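Local atomic coordinates of Xaa-Pro dipeptidase (Pyrococcus horikoshii, PDB entry 1WY2), a protein that probably splits dipeptides that carry proline at the C-terminal position and a nonpolar residue before it, as a cobalt-dependent homodimeric metallopeptidase. Residues I20-A26 with I88-E94; M78-Y82 with E104-A109; R122-K128 with L291-P297; N5-I11 with Y32-G36. All blocks are in the same frame, centred on the assembly; numbering follows the deposited sequence.

Contact 1: I20-A26 with I88-E94; sequences IDAVLIA and IKSLGIE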
# COMPACT_ATOMS: atom_id res chain seq x y z
N ILE A 20 -23.39 -20.42 -7.16
CA ILE A 20 -21.94 -20.32 -7.33
C ILE A 20 -21.33 -21.64 -6.87
O ILE A 20 -21.68 -22.15 -5.81
CB ILE A 20 -21.36 -19.16 -6.49
CG1 ILE A 20 -21.90 -17.83 -7.01
CG2 ILE A 20 -19.84 -19.20 -6.54
CD1 ILE A 20 -21.51 -16.63 -6.17
N ASP A 21 -20.42 -22.19 -7.66
CA ASP A 21 -19.79 -23.46 -7.34
C ASP A 21 -18.63 -23.39 -6.35
O ASP A 21 -18.43 -24.30 -5.55
CB ASP A 21 -19.34 -24.15 -8.63
CG ASP A 21 -20.49 -24.40 -9.58
OD1 ASP A 21 -21.44 -25.11 -9.18
OD2 ASP A 21 -20.46 -23.88 -10.72
N ALA A 22 -17.86 -22.31 -6.42
CA ALA A 22 -16.73 -22.13 -5.52
C ALA A 22 -16.40 -20.65 -5.39
O ALA A 22 -16.77 -19.85 -6.25
CB ALA A 22 -15.52 -22.89 -6.04
N VAL A 23 -15.72 -20.29 -4.31
CA VAL A 23 -15.33 -18.91 -4.08
C VAL A 23 -13.83 -18.80 -3.85
O VAL A 23 -13.23 -19.61 -3.15
CB VAL A 23 -16.07 -18.31 -2.87
CG1 VAL A 23 -15.43 -16.98 -2.45
CG2 VAL A 23 -17.53 -18.08 -3.23
N LEU A 24 -13.23 -17.78 -4.46
CA LEU A 24 -11.80 -17.53 -4.32
C LEU A 24 -11.59 -16.21 -3.58
O LEU A 24 -12.11 -15.18 -4.01
CB LEU A 24 -11.14 -17.45 -5.70
CG LEU A 24 -9.66 -17.06 -5.71
CD1 LEU A 24 -8.84 -18.09 -4.95
CD2 LEU A 24 -9.17 -16.95 -7.15
N ILE A 25 -10.85 -16.25 -2.48
CA ILE A 25 -10.55 -15.05 -1.69
C ILE A 25 -9.04 -14.81 -1.79
O ILE A 25 -8.25 -15.68 -1.41
CB ILE A 25 -10.94 -15.26 -0.20
CG1 ILE A 25 -12.44 -15.53 -0.09
CG2 ILE A 25 -10.57 -14.02 0.62
CD1 ILE A 25 -13.32 -14.39 -0.57
N ALA A 26 -8.65 -13.64 -2.28
CA ALA A 26 -7.23 -13.32 -2.45
C ALA A 26 -6.73 -12.02 -1.83
O ALA A 26 -5.52 -11.85 -1.65
CB ALA A 26 -6.88 -13.34 -3.93
N ILE A 88 -14.38 -26.13 -11.93
CA ILE A 88 -15.30 -25.12 -11.43
C ILE A 88 -15.99 -24.39 -12.58
O ILE A 88 -15.34 -23.88 -13.48
CB ILE A 88 -14.56 -24.09 -10.56
CG1 ILE A 88 -13.91 -24.79 -9.36
CG2 ILE A 88 -15.52 -23.01 -10.09
CD1 ILE A 88 -13.04 -23.90 -8.51
N LYS A 89 -17.32 -24.34 -12.53
CA LYS A 89 -18.10 -23.66 -13.56
C LYS A 89 -18.28 -22.18 -13.23
O LYS A 89 -17.84 -21.31 -13.99
CB LYS A 89 -19.47 -24.32 -13.71
CG LYS A 89 -19.43 -25.76 -14.18
CD LYS A 89 -18.88 -25.87 -15.60
CE LYS A 89 -19.77 -25.13 -16.59
NZ LYS A 89 -19.26 -25.25 -17.99
N SER A 90 -18.92 -21.91 -12.11
CA SER A 90 -19.16 -20.54 -11.66
C SER A 90 -18.30 -20.24 -10.44
O SER A 90 -18.47 -20.86 -9.39
CB SER A 90 -20.65 -20.36 -11.32
OG SER A 90 -20.94 -19.03 -10.95
N LEU A 91 -17.39 -19.28 -10.57
CA LEU A 91 -16.50 -18.90 -9.47
C LEU A 91 -16.83 -17.54 -8.88
O LEU A 91 -16.94 -16.55 -9.60
CB LEU A 91 -15.04 -18.88 -9.96
CG LEU A 91 -13.96 -18.55 -8.93
CD1 LEU A 91 -13.79 -19.72 -7.96
CD2 LEU A 91 -12.64 -18.26 -9.64
N GLY A 92 -16.99 -17.49 -7.56
CA GLY A 92 -17.29 -16.23 -6.89
C GLY A 92 -15.97 -15.54 -6.59
O GLY A 92 -15.05 -16.17 -6.07
N ILE A 93 -15.87 -14.25 -6.91
CA ILE A 93 -14.64 -13.50 -6.68
C ILE A 93 -14.85 -12.11 -6.09
O ILE A 93 -15.95 -11.57 -6.13
CB ILE A 93 -13.83 -13.33 -8.00
CG1 ILE A 93 -14.66 -12.57 -9.03
CG2 ILE A 93 -13.42 -14.70 -8.55
CD1 ILE A 93 -13.85 -12.12 -10.25
N GLU A 94 -13.78 -11.56 -5.53
CA GLU A 94 -13.81 -10.22 -4.93
C GLU A 94 -13.77 -9.16 -6.03
O GLU A 94 -13.19 -9.38 -7.09
CB GLU A 94 -12.60 -10.02 -4.02
CG GLU A 94 -12.48 -11.02 -2.88
CD GLU A 94 -11.04 -11.24 -2.49
OE1 GLU A 94 -10.25 -11.69 -3.35
OE2 GLU A 94 -10.69 -10.97 -1.32
O HOH W 1 -11.38 -13.01 -5.40
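The methyl of A22 rests against the side chain of I88, with CB of A22 3.6 Å from CD1 of I88, and L91 reaches the same alanine and the CB of L24 through its CD1 branch. With CG anti to the backbone N (chi1 -178°), L91 lays that branch close to the carbonyl of A22. A small residue suits position 22, since larger aliphatic groups close over it. G92 lies beside V23, their CA atoms only 4.3 Å apart, and CG2 of I20 comes to 3.5 Å from the N of G92; with no side chain, G92 leaves room for both branched neighbours. The two strands run parallel as neighbouring inner strands of the six-stranded mixed sheet of the creatinase/prolidase N-terminal domain, between 44-48 and 113-116. The N of G92 donates to the O of A22 at 2.7 Å, and the N of L24 to the O of G92 at 2.9 Å. Carboxylates extend the pairing at both ends. OD2 of D21 takes the N-H of S90 through its anti lone pair, while the O of S90 accepts from the N of D21. At the other end the N of A26 meets OE1 of E94 at 2.7 Å, approaching from above the carboxylate plane. A water bridges that same oxygen, the N of E94 and the O of L24, and OE2 of E94 is held by K27 N and N30.

Contact 2: M78-Y82 with E104-A109; sequences MDEFY and ELKKKA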
# COMPACT_ATOMS: atom_id res chain seq x y z
N MET A 78 2.24 -21.65 -9.92
CA MET A 78 0.82 -21.31 -10.06
C MET A 78 0.01 -22.37 -10.79
O MET A 78 -1.18 -22.54 -10.53
CB MET A 78 0.66 -19.97 -10.76
CG MET A 78 0.89 -18.77 -9.85
SD MET A 78 -0.31 -18.72 -8.50
CE MET A 78 -1.73 -18.03 -9.33
N ASP A 79 0.65 -23.08 -11.72
CA ASP A 79 -0.04 -24.12 -12.48
C ASP A 79 -0.67 -25.13 -11.53
O ASP A 79 -1.71 -25.72 -11.82
CB ASP A 79 0.92 -24.82 -13.44
CG ASP A 79 1.48 -23.87 -14.48
OD1 ASP A 79 0.69 -23.22 -15.19
OD2 ASP A 79 2.72 -23.79 -14.60
N GLU A 80 -0.02 -25.34 -10.39
CA GLU A 80 -0.50 -26.28 -9.38
C GLU A 80 -1.79 -25.73 -8.77
O GLU A 80 -2.72 -26.49 -8.47
CB GLU A 80 0.55 -26.46 -8.28
CG GLU A 80 1.87 -27.02 -8.78
CD GLU A 80 2.92 -27.06 -7.69
OE1 GLU A 80 2.67 -27.70 -6.64
OE2 GLU A 80 4.00 -26.46 -7.88
N PHE A 81 -1.84 -24.42 -8.60
CA PHE A 81 -3.01 -23.75 -8.04
C PHE A 81 -4.18 -23.86 -9.01
O PHE A 81 -5.28 -24.28 -8.63
CB PHE A 81 -2.71 -22.28 -7.77
CG PHE A 81 -3.90 -21.49 -7.31
CD1 PHE A 81 -4.50 -21.76 -6.08
CD2 PHE A 81 -4.46 -20.51 -8.12
CE1 PHE A 81 -5.64 -21.06 -5.67
CE2 PHE A 81 -5.59 -19.80 -7.72
CZ PHE A 81 -6.18 -20.08 -6.50
N TYR A 82 -3.95 -23.48 -10.26
CA TYR A 82 -4.99 -23.53 -11.28
C TYR A 82 -5.55 -24.94 -11.47
O TYR A 82 -6.72 -25.10 -11.80
CB TYR A 82 -4.46 -22.99 -12.60
CG TYR A 82 -4.08 -21.53 -12.55
CD1 TYR A 82 -5.02 -20.57 -12.18
CD2 TYR A 82 -2.78 -21.11 -12.83
CE1 TYR A 82 -4.68 -19.22 -12.11
CE2 TYR A 82 -2.43 -19.76 -12.76
CZ TYR A 82 -3.38 -18.82 -12.40
OH TYR A 82 -3.04 -17.49 -12.31
N GLU A 104 -6.15 -15.46 -16.48
CA GLU A 104 -5.43 -16.71 -16.23
C GLU A 104 -6.43 -17.79 -15.83
O GLU A 104 -6.40 -18.90 -16.36
CB GLU A 104 -4.42 -16.52 -15.10
CG GLU A 104 -3.14 -15.80 -15.50
CD GLU A 104 -2.24 -16.66 -16.37
OE1 GLU A 104 -2.66 -17.03 -17.49
OE2 GLU A 104 -1.11 -16.96 -15.93
N LEU A 105 -7.32 -17.45 -14.90
CA LEU A 105 -8.33 -18.39 -14.43
C LEU A 105 -9.20 -18.90 -15.58
O LEU A 105 -9.58 -20.07 -15.62
CB LEU A 105 -9.21 -17.72 -13.37
CG LEU A 105 -8.51 -17.31 -12.07
CD1 LEU A 105 -9.45 -16.45 -11.23
CD2 LEU A 105 -8.09 -18.55 -11.29
N LYS A 106 -9.51 -18.01 -16.52
CA LYS A 106 -10.34 -18.37 -17.66
C LYS A 106 -9.66 -19.40 -18.56
O LYS A 106 -10.31 -20.32 -19.06
CB LYS A 106 -10.65 -17.13 -18.51
CG LYS A 106 -11.62 -16.15 -17.87
CD LYS A 106 -11.93 -15.01 -18.84
CE LYS A 106 -12.92 -14.02 -18.25
NZ LYS A 106 -13.22 -12.92 -19.21
N LYS A 107 -8.36 -19.23 -18.76
CA LYS A 107 -7.61 -20.13 -19.63
C LYS A 107 -7.04 -21.38 -18.97
O LYS A 107 -7.23 -22.49 -19.47
CB LYS A 107 -6.47 -19.36 -20.31
CG LYS A 107 -5.45 -18.77 -19.35
CD LYS A 107 -4.38 -17.98 -20.09
CE LYS A 107 -3.58 -18.86 -21.04
NZ LYS A 107 -2.53 -18.09 -21.77
N LYS A 108 -6.37 -21.21 -17.83
CA LYS A 108 -5.75 -22.33 -17.14
C LYS A 108 -6.68 -23.17 -16.25
O LYS A 108 -6.45 -24.36 -16.07
CB LYS A 108 -4.56 -21.84 -16.32
CG LYS A 108 -3.47 -21.20 -17.19
CD LYS A 108 -2.27 -20.78 -16.37
CE LYS A 108 -1.17 -20.23 -17.27
NZ LYS A 108 0.03 -19.80 -16.49
N ALA A 109 -7.71 -22.54 -15.69
CA ALA A 109 -8.65 -23.26 -14.83
C ALA A 109 -9.96 -23.49 -15.59
O ALA A 109 -10.86 -24.18 -15.10
CB ALA A 109 -8.91 -22.47 -13.56
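This is a helix-helix contact on one side of the N-terminal domain, made largely by a single aromatic side chain of 78-82 that packs against 104-109. The short helical segments run at 75° to each other with their axes 10.7 Å apart, a gap that Y82 fills. With CG anti to its carbonyl carbon (chi1 -64°), the ring of Y82 projects to the other helix, where L105, K108 and E104 meet it. L105 meets the ring edge in its plane, CD2 lying 3.6 Å from CE1 of Y82. K108 lays its aliphatic chain obliquely along the ring, CD 3.6 Å from CD2 of Y82, and its CB makes an off-centre CH-pi contact. E104 crosses near the phenol end, its CB 3.3 Å from OH of Y82. A lysine in extended form suits this place, its methylenes packing on the ring while the ammonium continues to the carboxylates. NZ of K108 bridges to OE2 of E104 one turn earlier at 3.1 Å and makes a long ion pair with OD1 of D79 at 3.7 Å. The lysine thus lies between two acids and probably eases the repulsion between them. A109 places its CB against the carbonyl O of Y82. On the sheet side, F81 and L105 both touch L24 of strand 22-25, F101 of helix 99-108 packs on F81 and Y82, and L105 also reaches F114 of strand 113-116.

Contact 3: R122-K128 with L291-P297; sequences RDMRIIK and LEVHEWP. With CAC (cacodylate ion), chain C.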
# COMPACT_ATOMS: atom_id res chain seq x y z
N ARG A 122 -18.90 -7.90 2.62
CA ARG A 122 -19.32 -6.64 3.23
C ARG A 122 -20.24 -6.88 4.42
O ARG A 122 -20.04 -6.33 5.50
CB ARG A 122 -20.07 -5.79 2.20
CG ARG A 122 -20.73 -4.54 2.78
CD ARG A 122 -21.81 -4.03 1.84
NE ARG A 122 -22.87 -5.03 1.68
CZ ARG A 122 -23.86 -4.93 0.79
NH1 ARG A 122 -23.93 -3.88 -0.02
NH2 ARG A 122 -24.78 -5.88 0.72
N ASP A 123 -21.27 -7.71 4.23
CA ASP A 123 -22.21 -7.98 5.30
C ASP A 123 -21.54 -8.48 6.57
O ASP A 123 -22.00 -8.20 7.68
CB ASP A 123 -23.28 -8.98 4.83
CG ASP A 123 -24.29 -8.34 3.87
OD1 ASP A 123 -24.18 -7.12 3.60
OD2 ASP A 123 -25.19 -9.06 3.39
N MET A 124 -20.44 -9.22 6.43
CA MET A 124 -19.71 -9.71 7.59
C MET A 124 -18.81 -8.65 8.21
O MET A 124 -18.93 -8.34 9.39
CB MET A 124 -18.85 -10.92 7.22
CG MET A 124 -19.64 -12.18 6.86
SD MET A 124 -18.55 -13.61 6.73
CE MET A 124 -17.70 -13.25 5.19
N ARG A 125 -17.93 -8.06 7.40
CA ARG A 125 -16.98 -7.07 7.90
C ARG A 125 -17.56 -5.74 8.37
O ARG A 125 -16.97 -5.08 9.23
CB ARG A 125 -15.89 -6.82 6.85
CG ARG A 125 -14.86 -7.94 6.75
CD ARG A 125 -13.85 -7.69 5.64
NE ARG A 125 -13.15 -6.43 5.81
CZ ARG A 125 -12.45 -5.82 4.85
NH1 ARG A 125 -12.36 -6.37 3.64
NH2 ARG A 125 -11.87 -4.65 5.09
N ILE A 126 -18.71 -5.35 7.83
CA ILE A 126 -19.34 -4.08 8.18
C ILE A 126 -19.83 -4.00 9.63
O ILE A 126 -20.01 -2.91 10.17
CB ILE A 126 -20.50 -3.75 7.21
CG1 ILE A 126 -20.80 -2.25 7.24
CG2 ILE A 126 -21.72 -4.58 7.57
CD1 ILE A 126 -21.72 -1.78 6.12
N ILE A 127 -20.06 -5.16 10.25
CA ILE A 127 -20.50 -5.22 11.64
C ILE A 127 -19.33 -5.78 12.46
O ILE A 127 -18.94 -6.92 12.27
CB ILE A 127 -21.72 -6.14 11.82
CG1 ILE A 127 -22.86 -5.68 10.91
CG2 ILE A 127 -22.15 -6.16 13.29
CD1 ILE A 127 -23.31 -4.24 11.12
N LYS A 128 -18.78 -4.96 13.35
CA LYS A 128 -17.66 -5.38 14.17
C LYS A 128 -18.09 -6.13 15.43
O LYS A 128 -19.10 -5.78 16.05
CB LYS A 128 -16.79 -4.18 14.57
CG LYS A 128 -15.75 -3.74 13.54
CD LYS A 128 -16.39 -3.27 12.24
CE LYS A 128 -15.33 -2.82 11.24
NZ LYS A 128 -15.92 -2.54 9.88
N LEU A 291 -10.37 -3.59 9.03
CA LEU A 291 -9.13 -4.20 8.58
C LEU A 291 -8.45 -3.27 7.56
O LEU A 291 -7.26 -3.38 7.30
CB LEU A 291 -9.40 -5.57 7.95
CG LEU A 291 -9.77 -6.66 8.95
CD1 LEU A 291 -10.20 -7.90 8.19
CD2 LEU A 291 -8.58 -6.97 9.86
N GLU A 292 -9.24 -2.37 6.98
CA GLU A 292 -8.73 -1.37 6.04
C GLU A 292 -9.15 -0.00 6.56
O GLU A 292 -10.18 0.12 7.21
CB GLU A 292 -9.30 -1.62 4.64
CG GLU A 292 -8.73 -2.86 3.97
CD GLU A 292 -9.45 -3.24 2.70
OE1 GLU A 292 -10.62 -3.67 2.79
OE2 GLU A 292 -8.86 -3.10 1.61
N VAL A 293 -8.36 1.03 6.28
CA VAL A 293 -8.72 2.36 6.77
C VAL A 293 -9.94 2.91 6.04
O VAL A 293 -10.70 3.69 6.61
CB VAL A 293 -7.52 3.34 6.66
CG1 VAL A 293 -7.33 3.78 5.23
CG2 VAL A 293 -7.76 4.54 7.58
N HIS A 294 -10.14 2.48 4.80
CA HIS A 294 -11.30 2.89 4.01
C HIS A 294 -12.12 1.65 3.65
O HIS A 294 -11.69 0.85 2.81
CB HIS A 294 -10.89 3.57 2.70
CG HIS A 294 -10.26 4.91 2.88
ND1 HIS A 294 -8.94 5.16 2.59
CD2 HIS A 294 -10.78 6.09 3.30
CE1 HIS A 294 -8.67 6.43 2.83
NE2 HIS A 294 -9.77 7.01 3.26
N GLU A 295 -13.27 1.48 4.28
CA GLU A 295 -14.14 0.35 3.98
C GLU A 295 -15.61 0.71 4.14
O GLU A 295 -15.95 1.89 4.30
CB GLU A 295 -13.77 -0.88 4.83
CG GLU A 295 -13.75 -0.71 6.34
CD GLU A 295 -13.32 -1.99 7.06
OE1 GLU A 295 -14.15 -2.58 7.79
OE2 GLU A 295 -12.16 -2.42 6.88
N TRP A 296 -16.49 -0.28 4.08
CA TRP A 296 -17.93 -0.03 4.18
C TRP A 296 -18.37 0.48 5.55
O TRP A 296 -17.86 0.04 6.58
CB TRP A 296 -18.70 -1.32 3.87
CG TRP A 296 -18.26 -2.05 2.64
CD1 TRP A 296 -18.64 -1.81 1.35
CD2 TRP A 296 -17.38 -3.19 2.60
NE1 TRP A 296 -18.06 -2.73 0.51
CE2 TRP A 296 -17.29 -3.59 1.25
CE3 TRP A 296 -16.68 -3.91 3.57
CZ2 TRP A 296 -16.51 -4.68 0.85
CZ3 TRP A 296 -15.90 -4.99 3.17
CH2 TRP A 296 -15.83 -5.37 1.82
N PRO A 297 -19.32 1.42 5.58
CA PRO A 297 -19.96 1.99 4.39
C PRO A 297 -19.35 3.35 4.09
O PRO A 297 -18.63 3.92 4.91
CB PRO A 297 -21.41 2.12 4.83
CG PRO A 297 -21.25 2.59 6.25
CD PRO A 297 -20.14 1.68 6.78
AS CAC C . -8.29 9.69 5.47
O1 CAC C . -9.13 10.27 6.76
O2 CAC C . -9.36 9.55 4.24
C1 CAC C . -6.97 10.90 4.91
C2 CAC C . -7.63 7.97 5.78
O HOH W 2 -12.92 -5.00 8.37
O HOH W 3 -18.32 -0.78 9.79
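The guanidinium of R125 has CZ3 of W296 over one face, offset toward the rim, the indole plane standing at 71° to its own, and carboxylates near its edge. The indole in turn carries R122 on a face: CB sits over its centre and CG over the five-membered ring, in a CH-pi contact 3.5 Å from that ring's centroid. Arginine suits both places, R122 offering methylenes to the indole and R125 a planar, multiply donating cation. NH2 of R125 donates to OE1 of E292 at 2.8 Å, within the guanidinium plane and onto the anti lone pair. The same nitrogen reaches OE2 of E295 at 2.9 Å, from above that carboxylate. The backbone N of E292 comes to this oxygen from the opposite face, which helps fix the rotation of E295. Its OE1 takes NZ of K128 at 2.7 Å, and K128, bent at chi2 (63°), also donates to the O of R125. A water accepting from NE of R125 and the N of L291 donates to OE1 of E295; each oxygen of E295 thus has two donors. CD1 of I126 packs on CB of W296 and CD of P297, which follows a cis peptide bond. Outside, E292 pairs with K27, and H294, edge-to-face with H287 of the metal site, holds through NE2 a cacodylate probably from the crystallisation liquor. This largely buried salt-bridge network of R125, K128, E292 and E295 joins helix 118-125 and the residues after it to an M24 metallopeptidase loop that follows the strand bearing H287.

Contact 4: N5-I11 with Y32-G36; sequences NEKVKKI and YYISG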
# COMPACT_ATOMS: atom_id res chain seq x y z
N ASN A 5 -15.28 -22.65 9.83
CA ASN A 5 -15.73 -21.57 10.70
C ASN A 5 -16.98 -20.87 10.17
O ASN A 5 -17.39 -21.09 9.02
CB ASN A 5 -14.60 -20.57 10.97
CG ASN A 5 -14.14 -19.83 9.73
OD1 ASN A 5 -14.94 -19.19 9.05
ND2 ASN A 5 -12.84 -19.90 9.43
N GLU A 6 -17.60 -20.04 11.00
CA GLU A 6 -18.83 -19.39 10.59
C GLU A 6 -18.71 -18.41 9.43
O GLU A 6 -19.68 -18.19 8.71
CB GLU A 6 -19.52 -18.71 11.78
CG GLU A 6 -18.72 -17.64 12.48
CD GLU A 6 -19.53 -17.01 13.61
OE1 GLU A 6 -19.98 -17.76 14.50
OE2 GLU A 6 -19.70 -15.78 13.60
N LYS A 7 -17.53 -17.82 9.24
CA LYS A 7 -17.35 -16.88 8.13
C LYS A 7 -17.37 -17.66 6.82
O LYS A 7 -17.97 -17.23 5.84
CB LYS A 7 -16.03 -16.12 8.30
CG LYS A 7 -16.04 -15.20 9.51
CD LYS A 7 -14.66 -14.65 9.81
CE LYS A 7 -14.70 -13.72 11.01
NZ LYS A 7 -13.35 -13.21 11.36
N VAL A 8 -16.70 -18.81 6.82
CA VAL A 8 -16.67 -19.67 5.64
C VAL A 8 -18.09 -20.15 5.34
O VAL A 8 -18.52 -20.18 4.19
CB VAL A 8 -15.75 -20.90 5.87
CG1 VAL A 8 -15.92 -21.91 4.74
CG2 VAL A 8 -14.30 -20.45 5.97
N LYS A 9 -18.83 -20.51 6.39
CA LYS A 9 -20.20 -20.98 6.19
C LYS A 9 -21.12 -19.90 5.65
O LYS A 9 -22.04 -20.19 4.88
CB LYS A 9 -20.74 -21.56 7.50
CG LYS A 9 -20.18 -22.95 7.76
CD LYS A 9 -20.41 -23.40 9.19
CE LYS A 9 -19.89 -24.82 9.38
NZ LYS A 9 -19.67 -25.15 10.80
N LYS A 10 -20.89 -18.65 6.04
CA LYS A 10 -21.71 -17.56 5.53
C LYS A 10 -21.46 -17.40 4.04
O LYS A 10 -22.37 -17.08 3.27
CB LYS A 10 -21.40 -16.26 6.26
CG LYS A 10 -22.01 -16.22 7.66
CD LYS A 10 -21.82 -14.87 8.32
CE LYS A 10 -22.51 -14.83 9.67
NZ LYS A 10 -22.40 -13.49 10.31
N ILE A 11 -20.22 -17.64 3.62
CA ILE A 11 -19.89 -17.54 2.21
C ILE A 11 -20.53 -18.71 1.47
O ILE A 11 -21.04 -18.55 0.36
CB ILE A 11 -18.36 -17.53 2.01
CG1 ILE A 11 -17.79 -16.21 2.53
CG2 ILE A 11 -18.02 -17.71 0.52
CD1 ILE A 11 -16.28 -16.15 2.62
N TYR A 32 -7.05 -12.71 5.82
CA TYR A 32 -6.83 -12.67 7.27
C TYR A 32 -8.16 -12.80 8.01
O TYR A 32 -8.28 -13.55 8.98
CB TYR A 32 -6.16 -11.36 7.69
CG TYR A 32 -6.04 -11.24 9.19
CD1 TYR A 32 -5.12 -12.01 9.89
CD2 TYR A 32 -6.89 -10.41 9.92
CE1 TYR A 32 -5.06 -11.98 11.28
CE2 TYR A 32 -6.84 -10.37 11.31
CZ TYR A 32 -5.92 -11.16 11.99
OH TYR A 32 -5.88 -11.14 13.37
N TYR A 33 -9.16 -12.06 7.54
CA TYR A 33 -10.47 -12.08 8.17
C TYR A 33 -11.04 -13.49 8.25
O TYR A 33 -11.58 -13.90 9.28
CB TYR A 33 -11.44 -11.20 7.39
CG TYR A 33 -12.78 -11.01 8.06
CD1 TYR A 33 -12.90 -10.22 9.20
CD2 TYR A 33 -13.93 -11.61 7.55
CE1 TYR A 33 -14.14 -10.02 9.82
CE2 TYR A 33 -15.17 -11.43 8.16
CZ TYR A 33 -15.27 -10.63 9.29
OH TYR A 33 -16.50 -10.45 9.90
N ILE A 34 -10.91 -14.23 7.16
CA ILE A 34 -11.46 -15.58 7.09
C ILE A 34 -10.59 -16.70 7.67
O ILE A 34 -11.12 -17.61 8.32
CB ILE A 34 -11.80 -15.92 5.62
CG1 ILE A 34 -12.84 -14.92 5.09
CG2 ILE A 34 -12.35 -17.34 5.50
CD1 ILE A 34 -13.06 -15.00 3.60
N SER A 35 -9.28 -16.65 7.45
CA SER A 35 -8.39 -17.71 7.93
C SER A 35 -7.51 -17.36 9.12
O SER A 35 -7.05 -18.26 9.84
CB SER A 35 -7.49 -18.17 6.79
OG SER A 35 -6.47 -17.21 6.53
N GLY A 36 -7.26 -16.08 9.33
CA GLY A 36 -6.40 -15.67 10.43
C GLY A 36 -4.94 -15.64 10.00
O GLY A 36 -4.06 -15.27 10.78
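Helix 6-17 approaches the C-terminal turn of helix 28-35 most closely at K7 and I34, whose CA atoms lie 6.1 Å apart, and G36 leaves the second helix with positive phi. K7 extends across the face of Y33 at about a right angle. Its NZ sits over the ring centre, 3.6 Å from the centroid in a cation-pi contact, and also donates to the O of Y33 at 2.8 Å. Lysine suits this place because a straight chain (chi2 169°) delivers the ammonium to carbonyl and ring together, with CE adding a CH-pi contact. N5 also has two roles: OD1 accepts from the N of V8 at 2.9 Å, capping the first helix, while ND2 makes a weak hydrogen bond to the O of I34. With CG between the backbone N and carbonyl carbon (chi1 65°), the amide folds back over the helix start. Beneath these polar links I34 fills the apolar side. Its CG2 meets CG2 of V8 at 3.7 Å, and its CD1 and that of I11 reach each other tip to tip at 3.6 Å. I45 and I47 of strand 44-48 underlie these aliphatic residues. This is helix-helix packing in an alpha/beta domain, where both helices cover strand 44-48, with an asparagine N-cap that also reaches the neighbouring helix.

Overall arrangement
From the N terminus, helix 6-17, strand 22-25 and helix 28-35 follow one another, and contact 4 closes this first loop by joining the two helices. Contact 1 crosses it, pairing strand 22-25 with strand 90-93, and the two touch through V23 with I11 and I25 with I34. Contact 2 crosses contact 1 in turn: its helices flank strand 90-93 in the chain, and the two touch where L91 packs on L105. These three lie within the N-terminal domain. Contact 3 opens after them and closes the longest loop, tying helix 118-125 to the metallopeptidase domain. It touches contact 4 where Y33 packs on R125 and L291, but neither contact 1 nor contact 2.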